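Side-chain contacts in Non-structural protein 3 (Porcine deltacoronavirus, PDB 6LN0), which probably combines a macro domain that recognises ADP-ribose with a papain-like protease that cleaves the viral polyprotein: residues 330-335 / 356-361; 315-320 / 376-381; 326-331 / 343-348; 269-274 / 401-406. One frame throughout, in Å; residues are numbered along the deposited sequence.

Interaction 1. Residues 330-335 / 356-361; sequences ATTACC and PKVYCM. With ZN (zinc ion), chain B.
Two consecutive cysteines, Cys334 and Cys335, grip one zinc ion side by side, and Cys360 meets them there from the other segment. Each sulfur lies 2.3 Å from the zinc, and the SG of Cys363 completes the four-cysteine site. In the adjacent pair SG is tucked between the backbone N and the carbonyl carbon (chi1 46° and 51°), whereas Cys360 reaches across with SG anti to its backbone N (chi1 179°). The sulfurs are gathered round the metal, with Cys335 SG 3.6 Å from Cys360 SG, while Cys334 SG comes equally close to the CB of Cys360. Farther along the two strands Thr332 CG2 approaches Val358 CG2 at 4.5 Å, a distant approach at the limit of contact. The OG1 of Thr332 accepts a hydrogen bond from Thr337 N and a weak one from Cys335 N, which probably helps hold the turn that carries the cysteines. Such a Cys4 zinc site is characteristic of the fingers of coronaviral papain-like proteases. Strands 327-332 and 358-360 are not direct neighbours: strand 365-371 runs between them, bonded to both, and Phe339 of strand 338-346 packs against Thr332 and Val358.

Interaction 2. Residues 315-320 / 376-381; sequences QVISLL and GAVAIG
Ile317 reaches from its helix to the strand and touches both Val378 and Ile380. Its CB is set back from the strand, and the branches leaving it do the work. CG1 stands opposite the backbone N (chi1 -174°) and meets CG1 of Val378 at 4.0 Å. CG2, the short branch, goes the other way and lies 4.0 Å from CG2 of Ile380. At the tip, CD1 is swung off the strand by the bent second torsion (chi2 58°) and comes up against Phe269 of helix 260-270. One isoleucine thus touches two strand residues and a second helix. The two pairs differ in approach: the Ile317 and Val378 side chains cross obliquely, whereas Ile317 and Ile380 slide past each other in opposite directions. Val378 and Ile380 are alternate residues of the strand, so both point their CB at the helix, while Ala379 between them packs with Tyr351 and Thr420. The contact is wholly apolar. It is helix-on-sheet packing, one of the places where the helices of the papain-like protease part meet its beta sheet. Helix 313-322 is backed by helix 293-302 through Leu319 and Leu320 and flanked by helix 260-270, while strand 376-383 lies between strands 338-346 and 416-423.

Interaction 3. Residues 326-331 / 343-348; sequences AAFSAT and GVISVA
The Phe328 ring is met obliquely by CD1 of Ile345, which comes 3.8 Å from CZ and 4.0 Å from CE2, at the far end of the ring. Two other aromatic rings adjoin it: Phe369 meets it with the planes only about 20° apart, and Phe424 is edge-to-face with it. Ala377 of strand 376-383 adds its methyl, which lies against CE2 of Phe328. The Phe328 and Ile345 side chains cross at about a right angle. Neither CB is directed straight at the other segment, and it is the ends that close the gap. Phe328 swings its ring between its own N and carbonyl carbon (chi1 72°), and Ile345 runs out in an extended chain to deliver its terminal methyl. The segments belong to the beta hairpin of strands 327-332 and 338-346, part of the mixed sheet of the papain-like protease; their backbones pair at Phe328 with His341 and at Ala330 with Phe339. At the open end of this hairpin Gly343 N donates a weak hydrogen bond of 3.4 Å to Ala326 O, with an N-H...O angle of 160°. Gly343 has a positive phi, and beyond it the chain splays away from strand 327-332. Ala326 CB also lies 4.4 Å from Gly343 N. Ile345 turns its backbone to Val378 of strand 376-383, and its side chain additionally packs on Phe369 of strand 365-371.

Interaction 4. Residues 269-274 / 401-406; sequences FQNTAY and YTNGKK
Asn271 turns CG to the side of its backbone N, opposite the carbonyl carbon (chi1 -81°), while Tyr401 extends its ring with CG opposite the backbone N (chi1 169°); together these torsions bring amide and phenol into touch. The contact joins the loop that leaves helix 260-270, shaped by an ST turn at Thr272, to strand 398-402 at the edge of the protease's mixed sheet. The Tyr401 hydroxyl donates to Asn271 OD1 over 2.6 Å, a weak bond despite its length, because OD1 comes in obliquely and crowds the phenol C-O bond from the side, at about a right angle to it. Amide and ring planes are 27° apart, and the two side chains cross at about a right angle. Leu250 of strand 250-253 packs against both residues. Asn403 joins from the far side of the tyrosine, its backbone N lying 3.7 Å above one ring face, offset toward the rim. Its ND2 comes no nearer than 4.0 Å to Asn271 ND2, and its OD1 accepts from Gly404 N within its own segment. In the turn, Tyr274 N donates to Thr272 OG1 at 3.3 Å. The same OG1 is itself a donor: it reaches back 3.0 Å to Phe269 O, striking a lone pair in the carbonyl plane, and that oxygen also accepts from Thr272 N.

All four contacts reach one eight-stranded mixed sheet of the papain-like protease. Interactions 1 and 3 start on strand 327-332, share Ala330 and Thr331, and have centres about 10 Å apart; Ile345 of interaction 3 packs on Val358 of interaction 1. The centre of interaction 2 is about 10 Å from that of interaction 3 and about 12 Å from that of interaction 4. Strand 376-383 of interaction 2 pairs with strand 338-346, and its Leu320 touches Phe269 of interaction 4. Interactions 1 and 4 are farthest apart, about 24 Å between centres. Along the chain, 269-274 and 401-406 bracket 315-320 and 376-381, which in turn enclose interactions 1 and 3. The sheet thus connects the zinc-bearing end with the helix-packed part of the protease.

Interaction 1. Residues 330-335 / 356-361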
loop_
_atom_site.group_PDB
_atom_site.type_symbol
_atom_site.label_atom_id
_atom_site.label_comp_id
_atom_site.label_asym_id
_atom_site.label_seq_id
_atom_site.Cartn_x
_atom_site.Cartn_y
_atom_site.Cartn_z
ATOM N N ALA A 330 9.103 39.330 -23.280
ATOM C CA ALA A 330 9.027 40.782 -23.122
ATOM C C ALA A 330 10.425 41.393 -23.010
ATOM O O ALA A 330 11.433 40.688 -22.961
ATOM C CB ALA A 330 8.185 41.154 -21.899
ATOM N N THR A 331 10.471 42.727 -22.970
ATOM C CA THR A 331 11.694 43.478 -22.715
ATOM C C THR A 331 11.528 44.316 -21.453
ATOM O O THR A 331 10.429 44.826 -21.151
ATOM C CB THR A 331 12.072 44.404 -23.893
ATOM O OG1 THR A 331 10.911 45.110 -24.342
ATOM C CG2 THR A 331 12.657 43.608 -25.064
ATOM N N THR A 332 12.615 44.466 -20.711
ATOM C CA THR A 332 12.513 45.236 -19.481
ATOM C C THR A 332 12.448 46.731 -19.785
ATOM O O THR A 332 12.912 47.202 -20.826
ATOM C CB THR A 332 13.694 44.925 -18.555
ATOM O OG1 THR A 332 14.932 45.161 -19.233
ATOM C CG2 THR A 332 13.661 43.468 -18.104
ATOM N N ALA A 333 11.824 47.476 -18.883
ATOM C CA ALA A 333 11.834 48.929 -18.992
ATOM C C ALA A 333 13.159 49.510 -18.519
ATOM O O ALA A 333 13.604 50.541 -19.031
ATOM C CB ALA A 333 10.680 49.526 -18.196
ATOM N N CYS A 334 13.832 48.837 -17.595
ATOM C CA CYS A 334 15.075 49.372 -17.054
ATOM C C CYS A 334 16.212 49.313 -18.075
ATOM O O CYS A 334 16.944 50.293 -18.244
ATOM C CB CYS A 334 15.457 48.615 -15.789
ATOM S SG CYS A 334 15.318 46.849 -15.993
ATOM N N CYS A 335 16.390 48.189 -18.781
ATOM C CA CYS A 335 17.518 48.108 -19.701
ATOM C C CYS A 335 17.189 47.484 -21.053
ATOM O O CYS A 335 18.117 47.193 -21.813
ATOM C CB CYS A 335 18.664 47.311 -19.048
ATOM S SG CYS A 335 18.235 45.708 -18.343
ATOM N N PRO A 356 2.360 45.043 -13.434
ATOM C CA PRO A 356 3.152 43.829 -13.201
ATOM C C PRO A 356 4.630 44.047 -13.468
ATOM O O PRO A 356 5.023 44.784 -14.375
ATOM C CB PRO A 356 2.553 42.833 -14.195
ATOM C CG PRO A 356 2.052 43.700 -15.312
ATOM C CD PRO A 356 1.513 44.932 -14.633
ATOM N N LYS A 357 5.464 43.373 -12.679
ATOM C CA LYS A 357 6.902 43.601 -12.755
ATOM C C LYS A 357 7.664 42.283 -12.741
ATOM O O LYS A 357 7.173 41.257 -12.267
ATOM C CB LYS A 357 7.392 44.482 -11.603
ATOM C CG LYS A 357 6.475 45.679 -11.281
ATOM C CD LYS A 357 7.196 46.715 -10.422
ATOM C CE LYS A 357 6.211 47.693 -9.765
ATOM N NZ LYS A 357 6.949 48.626 -8.869
ATOM N N VAL A 358 8.889 42.323 -13.248
ATOM C CA VAL A 358 9.823 41.225 -13.065
ATOM C C VAL A 358 11.099 41.777 -12.466
ATOM O O VAL A 358 11.352 42.987 -12.464
ATOM C CB VAL A 358 10.129 40.467 -14.370
ATOM C CG1 VAL A 358 8.918 39.681 -14.815
ATOM C CG2 VAL A 358 10.627 41.435 -15.481
ATOM N N TYR A 359 11.916 40.866 -11.973
ATOM C CA TYR A 359 13.202 41.211 -11.402
ATOM C C TYR A 359 14.256 41.214 -12.500
ATOM O O TYR A 359 14.461 40.204 -13.178
ATOM C CB TYR A 359 13.587 40.227 -10.304
ATOM C CG TYR A 359 14.917 40.555 -9.686
ATOM C CD1 TYR A 359 15.068 41.671 -8.881
ATOM C CD2 TYR A 359 16.020 39.773 -9.931
ATOM C CE1 TYR A 359 16.278 41.979 -8.317
ATOM C CE2 TYR A 359 17.241 40.071 -9.369
ATOM C CZ TYR A 359 17.364 41.175 -8.556
ATOM O OH TYR A 359 18.581 41.501 -7.991
ATOM N N CYS A 360 14.939 42.338 -12.655
ATOM C CA CYS A 360 16.068 42.412 -13.567
ATOM C C CYS A 360 17.349 42.144 -12.787
ATOM O O CYS A 360 17.711 42.918 -11.894
ATOM C CB CYS A 360 16.154 43.781 -14.245
ATOM S SG CYS A 360 17.602 43.865 -15.356
ATOM N N MET A 361 18.040 41.061 -13.132
ATOM C CA MET A 361 19.293 40.746 -12.455
ATOM C C MET A 361 20.378 41.747 -12.798
ATOM O O MET A 361 21.210 42.073 -11.941
ATOM C CB MET A 361 19.752 39.322 -12.797
ATOM C CG MET A 361 19.521 38.909 -14.225
ATOM S SD MET A 361 19.367 37.091 -14.438
ATOM C CE MET A 361 18.205 36.633 -13.152
HETATM ZN ZN ZN B . 17.403 46.011 -16.251
#

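Interaction 2. Residues 315-320 / 376-381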
loop_
_atom_site.group_PDB
_atom_site.type_symbol
_atom_site.label_atom_id
_atom_site.label_comp_id
_atom_site.label_asym_id
_atom_site.label_seq_id
_atom_site.Cartn_x
_atom_site.Cartn_y
_atom_site.Cartn_z
ATOM N N GLN A 315 -1.017 29.685 -3.891
ATOM C CA GLN A 315 -0.702 28.293 -4.206
ATOM C C GLN A 315 -1.602 27.755 -5.313
ATOM O O GLN A 315 -1.134 27.128 -6.267
ATOM C CB GLN A 315 -0.855 27.430 -2.953
ATOM C CG GLN A 315 0.426 27.089 -2.203
ATOM C CD GLN A 315 0.192 25.994 -1.146
ATOM O OE1 GLN A 315 -0.615 26.163 -0.222
ATOM N NE2 GLN A 315 0.888 24.865 -1.291
ATOM N N VAL A 316 -2.905 28.003 -5.205
ATOM C CA VAL A 316 -3.840 27.448 -6.175
ATOM C C VAL A 316 -3.599 28.049 -7.554
ATOM O O VAL A 316 -3.384 27.324 -8.531
ATOM C CB VAL A 316 -5.289 27.661 -5.708
ATOM C CG1 VAL A 316 -6.265 27.182 -6.776
ATOM C CG2 VAL A 316 -5.508 26.972 -4.368
ATOM N N ILE A 317 -3.630 29.385 -7.660
ATOM C CA ILE A 317 -3.506 29.984 -8.983
ATOM C C ILE A 317 -2.151 29.650 -9.598
ATOM O O ILE A 317 -2.038 29.483 -10.818
ATOM C CB ILE A 317 -3.765 31.512 -8.949
ATOM C CG1 ILE A 317 -3.770 32.037 -10.372
ATOM C CG2 ILE A 317 -2.700 32.277 -8.165
ATOM C CD1 ILE A 317 -4.814 31.364 -11.235
ATOM N N SER A 318 -1.116 29.521 -8.773
ATOM C CA SER A 318 0.191 29.176 -9.311
ATOM C C SER A 318 0.226 27.725 -9.778
ATOM O O SER A 318 0.866 27.407 -10.788
ATOM C CB SER A 318 1.270 29.437 -8.269
ATOM O OG SER A 318 2.394 28.602 -8.515
ATOM N N LEU A 319 -0.467 26.832 -9.064
ATOM C CA LEU A 319 -0.594 25.451 -9.518
ATOM C C LEU A 319 -1.307 25.376 -10.861
ATOM O O LEU A 319 -0.834 24.716 -11.791
ATOM C CB LEU A 319 -1.345 24.623 -8.477
ATOM C CG LEU A 319 -1.776 23.267 -9.024
ATOM C CD1 LEU A 319 -0.605 22.328 -8.972
ATOM C CD2 LEU A 319 -2.945 22.732 -8.227
ATOM N N LEU A 320 -2.439 26.065 -10.991
ATOM C CA LEU A 320 -3.206 26.000 -12.229
ATOM C C LEU A 320 -2.411 26.546 -13.401
ATOM O O LEU A 320 -2.345 25.919 -14.466
ATOM C CB LEU A 320 -4.515 26.768 -12.073
ATOM C CG LEU A 320 -5.410 26.254 -10.942
ATOM C CD1 LEU A 320 -6.717 27.058 -10.922
ATOM C CD2 LEU A 320 -5.658 24.726 -11.054
ATOM N N GLY A 376 -1.253 37.112 -21.627
ATOM C CA GLY A 376 -1.267 37.884 -20.404
ATOM C C GLY A 376 -0.348 37.253 -19.385
ATOM O O GLY A 376 0.411 36.333 -19.690
ATOM N N ALA A 377 -0.429 37.748 -18.156
ATOM C CA ALA A 377 0.399 37.205 -17.093
ATOM C C ALA A 377 -0.320 37.362 -15.763
ATOM O O ALA A 377 -1.006 38.363 -15.543
ATOM C CB ALA A 377 1.762 37.900 -17.047
ATOM N N VAL A 378 -0.179 36.355 -14.893
ATOM C CA VAL A 378 -0.642 36.417 -13.513
ATOM C C VAL A 378 0.526 36.828 -12.643
ATOM O O VAL A 378 1.627 36.293 -12.786
ATOM C CB VAL A 378 -1.209 35.068 -13.033
ATOM C CG1 VAL A 378 -1.392 35.086 -11.517
ATOM C CG2 VAL A 378 -2.512 34.762 -13.732
ATOM N N ALA A 379 0.291 37.757 -11.722
ATOM C CA ALA A 379 1.308 38.192 -10.778
ATOM C C ALA A 379 0.819 37.897 -9.375
ATOM O O ALA A 379 -0.375 38.025 -9.094
ATOM C CB ALA A 379 1.606 39.693 -10.922
ATOM N N ILE A 380 1.727 37.482 -8.502
ATOM C CA ILE A 380 1.377 37.207 -7.118
ATOM C C ILE A 380 2.297 38.011 -6.225
ATOM O O ILE A 380 3.482 38.195 -6.522
ATOM C CB ILE A 380 1.421 35.702 -6.732
ATOM C CG1 ILE A 380 2.742 35.046 -7.105
ATOM C CG2 ILE A 380 0.228 34.942 -7.316
ATOM C CD1 ILE A 380 2.927 33.669 -6.407
ATOM N N GLY A 381 1.726 38.493 -5.134
ATOM C CA GLY A 381 2.420 39.286 -4.141
ATOM C C GLY A 381 1.382 39.710 -3.131
ATOM O O GLY A 381 0.253 39.224 -3.164
#

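Interaction 3. Residues 326-331 / 343-348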
loop_
_atom_site.group_PDB
_atom_site.type_symbol
_atom_site.label_atom_id
_atom_site.label_comp_id
_atom_site.label_asym_id
_atom_site.label_seq_id
_atom_site.Cartn_x
_atom_site.Cartn_y
_atom_site.Cartn_z
ATOM N N ALA A 326 0.677 28.821 -20.092
ATOM C CA ALA A 326 1.017 30.213 -19.791
ATOM C C ALA A 326 2.485 30.486 -20.058
ATOM O O ALA A 326 3.365 29.848 -19.469
ATOM C CB ALA A 326 0.703 30.548 -18.330
ATOM N N ALA A 327 2.742 31.469 -20.910
ATOM C CA ALA A 327 4.100 31.880 -21.228
ATOM C C ALA A 327 4.024 33.166 -22.013
ATOM O O ALA A 327 3.064 33.391 -22.758
ATOM C CB ALA A 327 4.852 30.817 -22.038
ATOM N N PHE A 328 5.035 34.007 -21.823
ATOM C CA PHE A 328 5.163 35.241 -22.569
ATOM C C PHE A 328 6.633 35.611 -22.642
ATOM O O PHE A 328 7.454 35.123 -21.857
ATOM C CB PHE A 328 4.337 36.376 -21.945
ATOM C CG PHE A 328 4.894 36.919 -20.653
ATOM C CD1 PHE A 328 5.758 38.008 -20.656
ATOM C CD2 PHE A 328 4.514 36.372 -19.433
ATOM C CE1 PHE A 328 6.261 38.519 -19.465
ATOM C CE2 PHE A 328 5.006 36.885 -18.227
ATOM C CZ PHE A 328 5.889 37.952 -18.243
ATOM N N SER A 329 6.954 36.446 -23.629
ATOM C CA SER A 329 8.247 37.094 -23.764
ATOM C C SER A 329 8.059 38.612 -23.718
ATOM O O SER A 329 6.991 39.125 -24.079
ATOM C CB SER A 329 8.919 36.675 -25.072
ATOM O OG SER A 329 8.269 37.307 -26.169
ATOM N N ALA A 330 9.103 39.330 -23.280
ATOM C CA ALA A 330 9.027 40.782 -23.122
ATOM C C ALA A 330 10.425 41.393 -23.010
ATOM O O ALA A 330 11.433 40.688 -22.961
ATOM C CB ALA A 330 8.185 41.154 -21.899
ATOM N N THR A 331 10.471 42.727 -22.970
ATOM C CA THR A 331 11.694 43.478 -22.715
ATOM C C THR A 331 11.528 44.316 -21.453
ATOM O O THR A 331 10.429 44.826 -21.151
ATOM C CB THR A 331 12.072 44.404 -23.893
ATOM O OG1 THR A 331 10.911 45.110 -24.342
ATOM C CG2 THR A 331 12.657 43.608 -25.064
ATOM N N GLY A 343 4.674 30.347 -16.370
ATOM C CA GLY A 343 4.094 30.331 -15.040
ATOM C C GLY A 343 3.722 31.732 -14.575
ATOM O O GLY A 343 3.769 32.722 -15.331
ATOM N N VAL A 344 3.356 31.812 -13.297
ATOM C CA VAL A 344 3.018 33.088 -12.694
ATOM C C VAL A 344 4.293 33.880 -12.419
ATOM O O VAL A 344 5.381 33.326 -12.297
ATOM C CB VAL A 344 2.207 32.891 -11.397
ATOM C CG1 VAL A 344 0.937 32.107 -11.642
ATOM C CG2 VAL A 344 3.073 32.209 -10.367
ATOM N N ILE A 345 4.150 35.205 -12.310
ATOM C CA ILE A 345 5.233 36.049 -11.829
ATOM C C ILE A 345 5.101 36.202 -10.329
ATOM O O ILE A 345 4.060 36.625 -9.820
ATOM C CB ILE A 345 5.218 37.429 -12.490
ATOM C CG1 ILE A 345 5.005 37.333 -13.992
ATOM C CG2 ILE A 345 6.514 38.150 -12.155
ATOM C CD1 ILE A 345 4.902 38.735 -14.632
ATOM N N SER A 346 6.162 35.920 -9.627
ATOM C CA SER A 346 6.176 36.014 -8.180
ATOM C C SER A 346 6.881 37.332 -7.863
ATOM O O SER A 346 8.110 37.400 -7.844
ATOM C CB SER A 346 6.860 34.783 -7.588
ATOM O OG SER A 346 7.470 35.067 -6.347
ATOM N N VAL A 347 6.105 38.396 -7.668
ATOM C CA VAL A 347 6.673 39.735 -7.489
ATOM C C VAL A 347 6.945 39.860 -5.995
ATOM O O VAL A 347 6.067 40.206 -5.203
ATOM C CB VAL A 347 5.753 40.836 -8.006
ATOM C CG1 VAL A 347 6.476 42.183 -7.948
ATOM C CG2 VAL A 347 5.244 40.515 -9.403
ATOM N N ALA A 348 8.175 39.542 -5.605
ATOM C CA ALA A 348 8.486 39.426 -4.187
ATOM C C ALA A 348 8.564 40.790 -3.504
ATOM O O ALA A 348 8.416 40.880 -2.282
ATOM C CB ALA A 348 9.792 38.637 -4.022
#

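Interaction 4. Residues 269-274 / 401-406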
loop_
_atom_site.group_PDB
_atom_site.type_symbol
_atom_site.label_atom_id
_atom_site.label_comp_id
_atom_site.label_asym_id
_atom_site.label_seq_id
_atom_site.Cartn_x
_atom_site.Cartn_y
_atom_site.Cartn_z
ATOM N N PHE A 269 -8.521 31.902 -12.442
ATOM C CA PHE A 269 -8.045 31.164 -13.606
ATOM C C PHE A 269 -9.060 31.236 -14.737
ATOM O O PHE A 269 -8.693 31.443 -15.899
ATOM C CB PHE A 269 -7.735 29.696 -13.254
ATOM C CG PHE A 269 -7.218 28.919 -14.426
ATOM C CD1 PHE A 269 -8.089 28.276 -15.291
ATOM C CD2 PHE A 269 -5.869 28.915 -14.722
ATOM C CE1 PHE A 269 -7.617 27.623 -16.407
ATOM C CE2 PHE A 269 -5.389 28.262 -15.843
ATOM C CZ PHE A 269 -6.260 27.601 -16.674
ATOM N N GLN A 270 -10.342 31.082 -14.411
ATOM C CA GLN A 270 -11.382 31.160 -15.427
ATOM C C GLN A 270 -11.383 32.498 -16.159
ATOM O O GLN A 270 -11.840 32.555 -17.305
ATOM C CB GLN A 270 -12.751 30.897 -14.791
ATOM C CG GLN A 270 -12.972 29.434 -14.398
ATOM C CD GLN A 270 -14.361 29.176 -13.856
ATOM O OE1 GLN A 270 -15.290 28.893 -14.615
ATOM N NE2 GLN A 270 -14.518 29.284 -12.533
ATOM N N ASN A 271 -10.871 33.566 -15.538
ATOM C CA ASN A 271 -10.795 34.865 -16.193
ATOM C C ASN A 271 -9.455 35.121 -16.858
ATOM O O ASN A 271 -9.135 36.279 -17.140
ATOM C CB ASN A 271 -11.110 35.991 -15.202
ATOM C CG ASN A 271 -12.605 36.174 -15.008
ATOM O OD1 ASN A 271 -13.150 35.829 -13.956
ATOM N ND2 ASN A 271 -13.283 36.664 -16.041
ATOM N N THR A 272 -8.662 34.086 -17.095
ATOM C CA THR A 272 -7.497 34.200 -17.957
ATOM C C THR A 272 -7.763 33.457 -19.260
ATOM O O THR A 272 -8.843 32.915 -19.494
ATOM C CB THR A 272 -6.243 33.643 -17.298
ATOM O OG1 THR A 272 -6.250 32.229 -17.475
ATOM C CG2 THR A 272 -6.223 33.963 -15.831
ATOM N N ALA A 273 -6.753 33.429 -20.119
ATOM C CA ALA A 273 -6.900 32.834 -21.435
ATOM C C ALA A 273 -6.126 31.535 -21.564
ATOM O O ALA A 273 -5.962 31.033 -22.679
ATOM C CB ALA A 273 -6.454 33.827 -22.507
ATOM N N TYR A 274 -5.655 30.976 -20.452
ATOM C CA TYR A 274 -4.761 29.829 -20.474
ATOM C C TYR A 274 -5.534 28.549 -20.767
ATOM O O TYR A 274 -6.739 28.462 -20.528
ATOM C CB TYR A 274 -4.033 29.698 -19.136
ATOM C CG TYR A 274 -3.183 30.888 -18.742
ATOM C CD1 TYR A 274 -2.374 31.534 -19.671
ATOM C CD2 TYR A 274 -3.189 31.359 -17.437
ATOM C CE1 TYR A 274 -1.600 32.617 -19.302
ATOM C CE2 TYR A 274 -2.429 32.433 -17.056
ATOM C CZ TYR A 274 -1.625 33.066 -17.988
ATOM O OH TYR A 274 -0.844 34.148 -17.610
ATOM N N TYR A 401 -12.558 35.888 -5.259
ATOM C CA TYR A 401 -12.273 36.493 -6.547
ATOM C C TYR A 401 -13.055 37.793 -6.699
ATOM O O TYR A 401 -14.209 37.901 -6.276
ATOM C CB TYR A 401 -12.637 35.538 -7.676
ATOM C CG TYR A 401 -12.607 36.195 -9.029
ATOM C CD1 TYR A 401 -11.457 36.832 -9.485
ATOM C CD2 TYR A 401 -13.720 36.183 -9.855
ATOM C CE1 TYR A 401 -11.424 37.440 -10.724
ATOM C CE2 TYR A 401 -13.694 36.785 -11.097
ATOM C CZ TYR A 401 -12.543 37.414 -11.529
ATOM O OH TYR A 401 -12.513 38.019 -12.766
ATOM N N THR A 402 -12.416 38.782 -7.300
ATOM C CA THR A 402 -13.089 40.015 -7.660
ATOM C C THR A 402 -12.575 40.447 -9.021
ATOM O O THR A 402 -11.364 40.553 -9.223
ATOM C CB THR A 402 -12.854 41.112 -6.609
ATOM O OG1 THR A 402 -13.273 42.375 -7.134
ATOM C CG2 THR A 402 -11.387 41.198 -6.213
ATOM N N ASN A 403 -13.489 40.636 -9.965
ATOM C CA ASN A 403 -13.149 41.376 -11.163
ATOM C C ASN A 403 -12.886 42.827 -10.772
ATOM O O ASN A 403 -13.249 43.276 -9.689
ATOM C CB ASN A 403 -14.271 41.260 -12.196
ATOM C CG ASN A 403 -13.763 41.266 -13.615
ATOM O OD1 ASN A 403 -13.056 42.191 -14.034
ATOM N ND2 ASN A 403 -14.118 40.221 -14.374
ATOM N N GLY A 404 -12.240 43.565 -11.653
ATOM C CA GLY A 404 -11.645 44.833 -11.235
ATOM C C GLY A 404 -12.605 45.842 -10.607
ATOM O O GLY A 404 -12.176 46.745 -9.881
ATOM N N LYS A 405 -13.903 45.726 -10.883
ATOM C CA LYS A 405 -14.841 46.837 -10.754
ATOM C C LYS A 405 -15.893 46.542 -9.694
ATOM O O LYS A 405 -17.060 46.394 -10.034
ATOM C CB LYS A 405 -15.506 47.114 -12.154
ATOM C CG LYS A 405 -14.593 47.174 -13.405
ATOM C CD LYS A 405 -13.173 47.715 -13.199
ATOM C CE LYS A 405 -13.147 49.114 -12.602
ATOM N NZ LYS A 405 -13.538 50.175 -13.552
ATOM N N LYS A 406 -15.505 46.579 -8.417
ATOM C CA LYS A 406 -16.252 45.851 -7.396
ATOM C C LYS A 406 -16.397 44.409 -7.904
ATOM O O LYS A 406 -15.412 43.670 -7.853
ATOM C CB LYS A 406 -17.597 46.523 -7.080
ATOM C CG LYS A 406 -17.458 47.959 -6.486
ATOM C CD LYS A 406 -18.411 48.968 -7.128
ATOM C CE LYS A 406 -17.837 49.492 -8.437
ATOM N NZ LYS A 406 -18.903 50.036 -9.321
#